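Local coordinates for conserved protein (PDB 2WNY) that is of unknown function but belongs to the DUF54 family and probably binds RNA, at residues T73-F76 and R77-D81; D81-E84 and D85-D88; A127-E130 and V131-N135. The protein carries 1 engineered substitution. All coordinates share one frame; numbering follows the deposited sequence.

Overall arrangement
The three interactions are local contacts, and each shapes a segment that then packs on the others. Interaction 1 closes helix 62-76, interaction 2 follows in the connection to strand 92-98, sharing D81 with interaction 1, and interaction 3 comes much later, opening helix 129-139, after strand 115-122 of the antiparallel sheet. The centre of interaction 2 lies about 11 Å from each of the other two, whose centres are about 16 Å apart. Its F87 meets M80 of interaction 1 as well as A132 and V133 of interaction 3, so one aromatic ring links both. Together they join the two helices and the loop into one corner of this putative RNA-binding fold.

Interaction 1 of 3, residues T73-F76 and R77-D81; sequences TEVF and RGRMD
The guanidinium group of R79 lies against the ring of F76, with F76 CE1 over one of its faces and 4.0 Å from R79 CZ. The two meet across a type II beta turn, F76 to R79, that leads the chain out of the end of helix 62-76. The flat groups are 60° apart, so this is an oblique approach and not a parallel stack. A bend late in the arginine chain (chi3 66°) swings the guanidinium back over the last helical turn. There R79 CD passes 3.4 Å from V75 O, and NH1 donates a weak hydrogen bond to the same carbonyl oxygen. NE points to another partner, E82, with which it forms a salt bridge. The F76 ring is also packed within its own segment: V75 CG1 sits 3.5 Å above the ring plane, over its centre. Beyond the segments, F72, L83 and L140 adjoin the same phenyl group and place it in the interior.

The backbone closes the turn. R79 N donates to F76 O at 2.8 Å. G78 takes the positive phi of the third turn position, a conformation that favours glycine, and R77 is the first residue to leave helical geometry. Its amide still reaches back weakly to T73 O, 3.0 Å from R77 N, which gives the helix a last, bent i-to-i+4 link. The M80 side chain points away from T73-F76 and touches V133, I136 and R137 of helix 129-139. T73 and R77 run side by side, pointing the same way. The threonine hydroxyl OG1 is engaged with M69 O, while T73 CG2, on the branch anti to the backbone N, lies 3.3 Å from R77 NH2.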
loop_
_atom_site.group_PDB
_atom_site.type_symbol
_atom_site.label_atom_id
_atom_site.label_comp_id
_atom_site.label_asym_id
_atom_site.label_seq_id
_atom_site.Cartn_x
_atom_site.Cartn_y
_atom_site.Cartn_z
ATOM N N THR A 73 -6.550 -9.182 -3.855
ATOM C CA THR A 73 -7.818 -9.791 -4.307
ATOM C C THR A 73 -8.509 -10.636 -3.225
ATOM O O THR A 73 -9.730 -10.546 -3.063
ATOM C CB THR A 73 -7.634 -10.611 -5.616
ATOM O OG1 THR A 73 -7.045 -9.771 -6.613
ATOM C CG2 THR A 73 -8.968 -11.135 -6.147
ATOM N N GLU A 74 -7.749 -11.455 -2.496
ATOM C CA GLU A 74 -8.337 -12.279 -1.421
ATOM C C GLU A 74 -8.909 -11.373 -0.323
ATOM O O GLU A 74 -10.033 -11.566 0.144
ATOM C CB GLU A 74 -7.302 -13.221 -0.793
ATOM C CG GLU A 74 -6.603 -14.161 -1.754
ATOM C CD GLU A 74 -5.325 -14.765 -1.173
ATOM O OE1 GLU A 74 -4.881 -14.348 -0.075
ATOM O OE2 GLU A 74 -4.761 -15.669 -1.829
ATOM N N VAL A 75 -8.125 -10.374 0.063
ATOM C CA VAL A 75 -8.505 -9.450 1.131
ATOM C C VAL A 75 -9.776 -8.663 0.760
ATOM O O VAL A 75 -10.718 -8.609 1.541
ATOM C CB VAL A 75 -7.324 -8.491 1.496
ATOM C CG1 VAL A 75 -7.767 -7.376 2.449
ATOM C CG2 VAL A 75 -6.160 -9.284 2.110
ATOM N N PHE A 76 -9.807 -8.099 -0.447
ATOM C CA PHE A 76 -10.813 -7.093 -0.801
ATOM C C PHE A 76 -11.965 -7.543 -1.713
ATOM O O PHE A 76 -12.825 -6.724 -2.086
ATOM C CB PHE A 76 -10.112 -5.826 -1.320
ATOM C CG PHE A 76 -9.330 -5.118 -0.262
ATOM C CD1 PHE A 76 -9.978 -4.629 0.875
ATOM C CD2 PHE A 76 -7.943 -4.960 -0.373
ATOM C CE1 PHE A 76 -9.276 -3.982 1.879
ATOM C CE2 PHE A 76 -7.205 -4.301 0.628
ATOM C CZ PHE A 76 -7.869 -3.811 1.760
ATOM N N ARG A 77 -11.989 -8.836 -2.054
ATOM C CA ARG A 77 -13.120 -9.474 -2.744
ATOM C C ARG A 77 -14.395 -9.065 -2.010
ATOM O O ARG A 77 -14.475 -9.229 -0.788
ATOM C CB ARG A 77 -12.936 -11.004 -2.716
ATOM C CG ARG A 77 -14.114 -11.887 -3.204
ATOM C CD ARG A 77 -14.236 -11.960 -4.723
ATOM N NE ARG A 77 -12.995 -12.383 -5.378
ATOM C CZ ARG A 77 -12.800 -12.395 -6.698
ATOM N NH1 ARG A 77 -13.767 -12.016 -7.534
ATOM N NH2 ARG A 77 -11.632 -12.794 -7.187
ATOM N N GLY A 78 -15.349 -8.484 -2.744
ATOM C CA GLY A 78 -16.631 -8.035 -2.191
ATOM C C GLY A 78 -16.562 -6.875 -1.210
ATOM O O GLY A 78 -17.519 -6.605 -0.492
ATOM N N ARG A 79 -15.429 -6.183 -1.177
ATOM C CA ARG A 79 -15.261 -5.065 -0.269
ATOM C C ARG A 79 -14.947 -3.796 -1.057
ATOM O O ARG A 79 -14.202 -2.916 -0.592
ATOM C CB ARG A 79 -14.153 -5.383 0.746
ATOM C CG ARG A 79 -14.555 -6.410 1.790
ATOM C CD ARG A 79 -13.394 -6.818 2.658
ATOM N NE ARG A 79 -12.927 -5.708 3.493
ATOM C CZ ARG A 79 -11.909 -5.780 4.349
ATOM N NH1 ARG A 79 -11.225 -6.906 4.492
ATOM N NH2 ARG A 79 -11.574 -4.718 5.067
ATOM N N MET A 80 -15.512 -3.694 -2.257
ATOM C CA MET A 80 -15.152 -2.592 -3.152
ATOM C C MET A 80 -15.608 -1.250 -2.577
ATOM O O MET A 80 -14.903 -0.246 -2.697
ATOM C CB MET A 80 -15.696 -2.818 -4.570
ATOM C CG MET A 80 -15.308 -1.741 -5.584
ATOM S SD MET A 80 -13.527 -1.543 -5.863
ATOM C CE MET A 80 -13.523 -0.015 -6.797
ATOM N N ASP A 81 -16.760 -1.252 -1.915
ATOM C CA ASP A 81 -17.316 -0.040 -1.321
ATOM C C ASP A 81 -16.388 0.599 -0.263
ATOM O O ASP A 81 -16.521 1.785 0.037
ATOM C CB ASP A 81 -18.701 -0.328 -0.744
ATOM C CG ASP A 81 -18.653 -1.239 0.468
ATOM O OD1 ASP A 81 -17.733 -2.082 0.572
ATOM O OD2 ASP A 81 -19.548 -1.104 1.323
#

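Interaction 2 of 3, residues D81-E84 and D85-D88; sequences DELE and DRFD
R86 reaches back along the chain and holds the carbonyl of E82 at the edge of its guanidinium group, while its aliphatic part passes obliquely across L83. The straightest contact is from R86 NE to E82 O at 2.6 Å, with the N-H...O angle at 164°. The acceptor lies only 2° out of the guanidinium plane, and the donor in turn lies in the carbonyl plane, so the two flat groups are nearly coplanar. NH2 adds a weak second bond to the same oxygen at 3.1 Å from E82 O. A chain extended from CG to NE (chi2 178°) gives the arginine the span to do this. L83 CD2 comes up beside it, 4.0 Å from R86 NE, and belongs to the apolar patch that L83 shares with F72, F76 and L95. With an alanine in place of R86, the E82 carbonyl would probably be left without its two side-chain donors, and a gap would be likely to open beside L83 CD2.

F87 turns its ring edge to E84 O, which lies near the ring plane, 3.6 Å from F87 CD2. L83 O approaches the same carbon obliquely, 3.3 Å from F87 CD2. Beyond the segments, this ring meets M80 and, on helix 129-139, A132, V133 and I136. The acidic D85 has its own partner, R111, in a salt bridge.

R86 N donates to L83 O at 2.8 Å, and R86 also bonds through its backbone to F94 of the sheet. The hydrogen bond from R86 N to L83 O is that of a beta turn, L83 to R86, in the connection between helix 62-76 and strand 92-98, and the arginine at its last position also binds the carbonyl of E82, just ahead of the turn.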
loop_
_atom_site.group_PDB
_atom_site.type_symbol
_atom_site.label_atom_id
_atom_site.label_comp_id
_atom_site.label_asym_id
_atom_site.label_seq_id
_atom_site.Cartn_x
_atom_site.Cartn_y
_atom_site.Cartn_z
ATOM N N ASP A 81 -16.760 -1.252 -1.915
ATOM C CA ASP A 81 -17.316 -0.040 -1.321
ATOM C C ASP A 81 -16.388 0.599 -0.263
ATOM O O ASP A 81 -16.521 1.785 0.037
ATOM C CB ASP A 81 -18.701 -0.328 -0.744
ATOM C CG ASP A 81 -18.653 -1.239 0.468
ATOM O OD1 ASP A 81 -17.733 -2.082 0.572
ATOM O OD2 ASP A 81 -19.548 -1.104 1.323
ATOM N N GLU A 82 -15.446 -0.180 0.271
ATOM C CA GLU A 82 -14.439 0.334 1.203
ATOM C C GLU A 82 -13.263 1.010 0.488
ATOM O O GLU A 82 -12.425 1.648 1.128
ATOM C CB GLU A 82 -13.894 -0.789 2.094
ATOM C CG GLU A 82 -14.883 -1.331 3.120
ATOM C CD GLU A 82 -14.273 -2.423 3.978
ATOM O OE1 GLU A 82 -13.281 -2.142 4.696
ATOM O OE2 GLU A 82 -14.785 -3.564 3.934
ATOM N N LEU A 83 -13.189 0.861 -0.831
ATOM C CA LEU A 83 -12.031 1.350 -1.585
ATOM C C LEU A 83 -12.398 2.458 -2.558
ATOM O O LEU A 83 -11.546 3.258 -2.935
ATOM C CB LEU A 83 -11.357 0.197 -2.344
ATOM C CG LEU A 83 -10.799 -0.993 -1.549
ATOM C CD1 LEU A 83 -10.189 -1.997 -2.501
ATOM C CD2 LEU A 83 -9.756 -0.565 -0.491
ATOM N N GLU A 84 -13.674 2.488 -2.947
ATOM C CA GLU A 84 -14.187 3.343 -4.020
ATOM C C GLU A 84 -13.809 4.816 -3.900
ATOM O O GLU A 84 -13.601 5.491 -4.910
ATOM C CB GLU A 84 -15.713 3.211 -4.109
ATOM C CG GLU A 84 -16.176 1.871 -4.670
ATOM C CD GLU A 84 -17.691 1.738 -4.774
ATOM O OE1 GLU A 84 -18.409 2.031 -3.786
ATOM O OE2 GLU A 84 -18.157 1.318 -5.857
ATOM N N ASP A 85 -13.731 5.308 -2.668
ATOM C CA ASP A 85 -13.459 6.725 -2.424
ATOM C C ASP A 85 -11.966 6.997 -2.220
ATOM O O ASP A 85 -11.554 8.141 -2.062
ATOM C CB ASP A 85 -14.281 7.227 -1.234
ATOM C CG ASP A 85 -14.262 6.258 -0.070
ATOM O OD1 ASP A 85 -13.177 6.055 0.517
ATOM O OD2 ASP A 85 -15.338 5.702 0.249
ATOM N N ARG A 86 -11.163 5.941 -2.242
ATOM C CA ARG A 86 -9.725 6.074 -2.020
ATOM C C ARG A 86 -8.926 6.249 -3.321
ATOM O O ARG A 86 -7.699 6.326 -3.285
ATOM C CB ARG A 86 -9.193 4.877 -1.235
ATOM C CG ARG A 86 -9.861 4.638 0.110
ATOM C CD ARG A 86 -9.268 3.396 0.756
ATOM N NE ARG A 86 -10.190 2.762 1.690
ATOM C CZ ARG A 86 -9.983 2.626 2.997
ATOM N NH1 ARG A 86 -8.869 3.072 3.555
ATOM N NH2 ARG A 86 -10.901 2.032 3.748
ATOM N N PHE A 87 -9.614 6.320 -4.457
ATOM C CA PHE A 87 -8.968 6.540 -5.762
ATOM C C PHE A 87 -8.801 8.036 -6.016
ATOM O O PHE A 87 -9.695 8.809 -5.674
ATOM C CB PHE A 87 -9.840 5.969 -6.892
ATOM C CG PHE A 87 -9.873 4.468 -6.950
ATOM C CD1 PHE A 87 -9.064 3.777 -7.851
ATOM C CD2 PHE A 87 -10.726 3.740 -6.117
ATOM C CE1 PHE A 87 -9.097 2.385 -7.922
ATOM C CE2 PHE A 87 -10.765 2.342 -6.170
ATOM C CZ PHE A 87 -9.947 1.659 -7.078
ATOM N N ASP A 88 -7.701 8.452 -6.649
ATOM C CA ASP A 88 -7.583 9.862 -7.064
ATOM C C ASP A 88 -8.090 10.095 -8.498
ATOM O O ASP A 88 -8.606 9.169 -9.138
ATOM C CB ASP A 88 -6.163 10.419 -6.842
ATOM C CG ASP A 88 -5.122 9.832 -7.806
ATOM O OD1 ASP A 88 -5.480 9.097 -8.751
ATOM O OD2 ASP A 88 -3.925 10.140 -7.618
#

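Interaction 3 of 3, residues A127-E130 and V131-N135; sequences AKRE and VAVEN
V133 CG2 stands anti to its own carbonyl carbon and R129 CG anti to its backbone N (chi1 -175°), and with these rotations the two side chains lie side by side, pointing the same way, 4.0 Å apart between CG2 and CG. The valine methyl also rests against the backbone, with V133 CG2 3.2 Å from R129 O. E130 takes a different rotation: its CG falls between the backbone N and the carbonyl carbon (chi1 67°). That folds it over the next residue, with E130 CG 3.2 Å from V131 N. Its carboxylate faces K128 in a long salt bridge, 3.8 Å from OE2 to K128 NZ.

Three successive backbone bonds tie these turns together. A132 N gives to K128 O at 3.1 Å, V133 N to R129 O at 2.8 Å, and E134 N to E130 O at 3.0 Å.

The buried side of the helix faces F87, which A132 and V133 both touch, and M80, which meets V133. R129 NH2 donates weakly to F87 O, and the carboxylate of E134 forms a salt bridge with R137. With K128 at the N-cap position, these are the regular opening turns of an alpha helix, here the C-terminal helix 129-139.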
loop_
_atom_site.group_PDB
_atom_site.type_symbol
_atom_site.label_atom_id
_atom_site.label_comp_id
_atom_site.label_asym_id
_atom_site.label_seq_id
_atom_site.Cartn_x
_atom_site.Cartn_y
_atom_site.Cartn_z
ATOM N N ALA A 127 -6.253 7.233 -17.983
ATOM C CA ALA A 127 -5.825 7.217 -16.587
ATOM C C ALA A 127 -6.715 8.154 -15.775
ATOM O O ALA A 127 -6.331 9.282 -15.462
ATOM C CB ALA A 127 -4.347 7.605 -16.473
ATOM N N LYS A 128 -7.915 7.676 -15.450
ATOM C CA LYS A 128 -8.925 8.495 -14.772
ATOM C C LYS A 128 -9.616 7.686 -13.677
ATOM O O LYS A 128 -9.610 6.445 -13.722
ATOM C CB LYS A 128 -9.950 9.015 -15.784
ATOM C CG LYS A 128 -10.560 10.366 -15.404
ATOM C CD LYS A 128 -11.448 10.944 -16.515
ATOM C CE LYS A 128 -12.744 10.149 -16.706
ATOM N NZ LYS A 128 -13.834 10.980 -17.282
ATOM N N ARG A 129 -10.204 8.381 -12.699
ATOM C CA ARG A 129 -10.810 7.718 -11.536
ATOM C C ARG A 129 -11.795 6.612 -11.923
ATOM O O ARG A 129 -11.674 5.487 -11.441
ATOM C CB ARG A 129 -11.489 8.713 -10.583
ATOM C CG ARG A 129 -12.007 8.037 -9.311
ATOM C CD ARG A 129 -12.891 8.943 -8.479
ATOM N NE ARG A 129 -12.168 9.553 -7.366
ATOM C CZ ARG A 129 -11.773 10.826 -7.314
ATOM N NH1 ARG A 129 -12.012 11.660 -8.320
ATOM N NH2 ARG A 129 -11.128 11.270 -6.240
ATOM N N GLU A 130 -12.752 6.938 -12.793
ATOM C CA GLU A 130 -13.817 5.998 -13.140
ATOM C C GLU A 130 -13.280 4.716 -13.783
ATOM O O GLU A 130 -13.773 3.630 -13.494
ATOM C CB GLU A 130 -14.904 6.657 -14.015
ATOM C CG GLU A 130 -14.450 7.065 -15.428
ATOM C CD GLU A 130 -15.598 7.442 -16.352
ATOM O OE1 GLU A 130 -16.732 7.679 -15.868
ATOM O OE2 GLU A 130 -15.358 7.509 -17.578
ATOM N N VAL A 131 -12.275 4.859 -14.642
ATOM C CA VAL A 131 -11.664 3.731 -15.326
ATOM C C VAL A 131 -10.962 2.828 -14.296
ATOM O O VAL A 131 -11.167 1.610 -14.275
ATOM C CB VAL A 131 -10.666 4.211 -16.417
ATOM C CG1 VAL A 131 -10.103 3.031 -17.211
ATOM C CG2 VAL A 131 -11.340 5.212 -17.355
ATOM N N ALA A 132 -10.168 3.442 -13.426
ATOM C CA ALA A 132 -9.442 2.712 -12.392
ATOM C C ALA A 132 -10.405 1.973 -11.451
ATOM O O ALA A 132 -10.224 0.785 -11.178
ATOM C CB ALA A 132 -8.531 3.651 -11.620
ATOM N N VAL A 133 -11.432 2.687 -10.986
ATOM C CA VAL A 133 -12.483 2.115 -10.141
ATOM C C VAL A 133 -13.121 0.886 -10.809
ATOM O O VAL A 133 -13.195 -0.192 -10.209
ATOM C CB VAL A 133 -13.574 3.185 -9.815
ATOM C CG1 VAL A 133 -14.845 2.542 -9.274
ATOM C CG2 VAL A 133 -13.025 4.214 -8.829
ATOM N N GLU A 134 -13.576 1.056 -12.048
ATOM C CA GLU A 134 -14.212 -0.042 -12.784
ATOM C C GLU A 134 -13.294 -1.263 -12.874
ATOM O O GLU A 134 -13.733 -2.394 -12.647
ATOM C CB GLU A 134 -14.668 0.400 -14.183
ATOM C CG GLU A 134 -15.246 -0.733 -15.056
ATOM C CD GLU A 134 -16.447 -1.451 -14.425
ATOM O OE1 GLU A 134 -17.057 -0.917 -13.470
ATOM O OE2 GLU A 134 -16.787 -2.558 -14.897
ATOM N N ASN A 135 -12.018 -1.014 -13.176
ATOM C CA ASN A 135 -11.030 -2.083 -13.341
ATOM C C ASN A 135 -10.797 -2.887 -12.071
ATOM O O ASN A 135 -10.709 -4.115 -12.113
ATOM C CB ASN A 135 -9.708 -1.515 -13.861
ATOM C CG ASN A 135 -9.774 -1.147 -15.318
ATOM O OD1 ASN A 135 -10.742 -1.460 -16.012
ATOM N ND2 ASN A 135 -8.743 -0.470 -15.796
#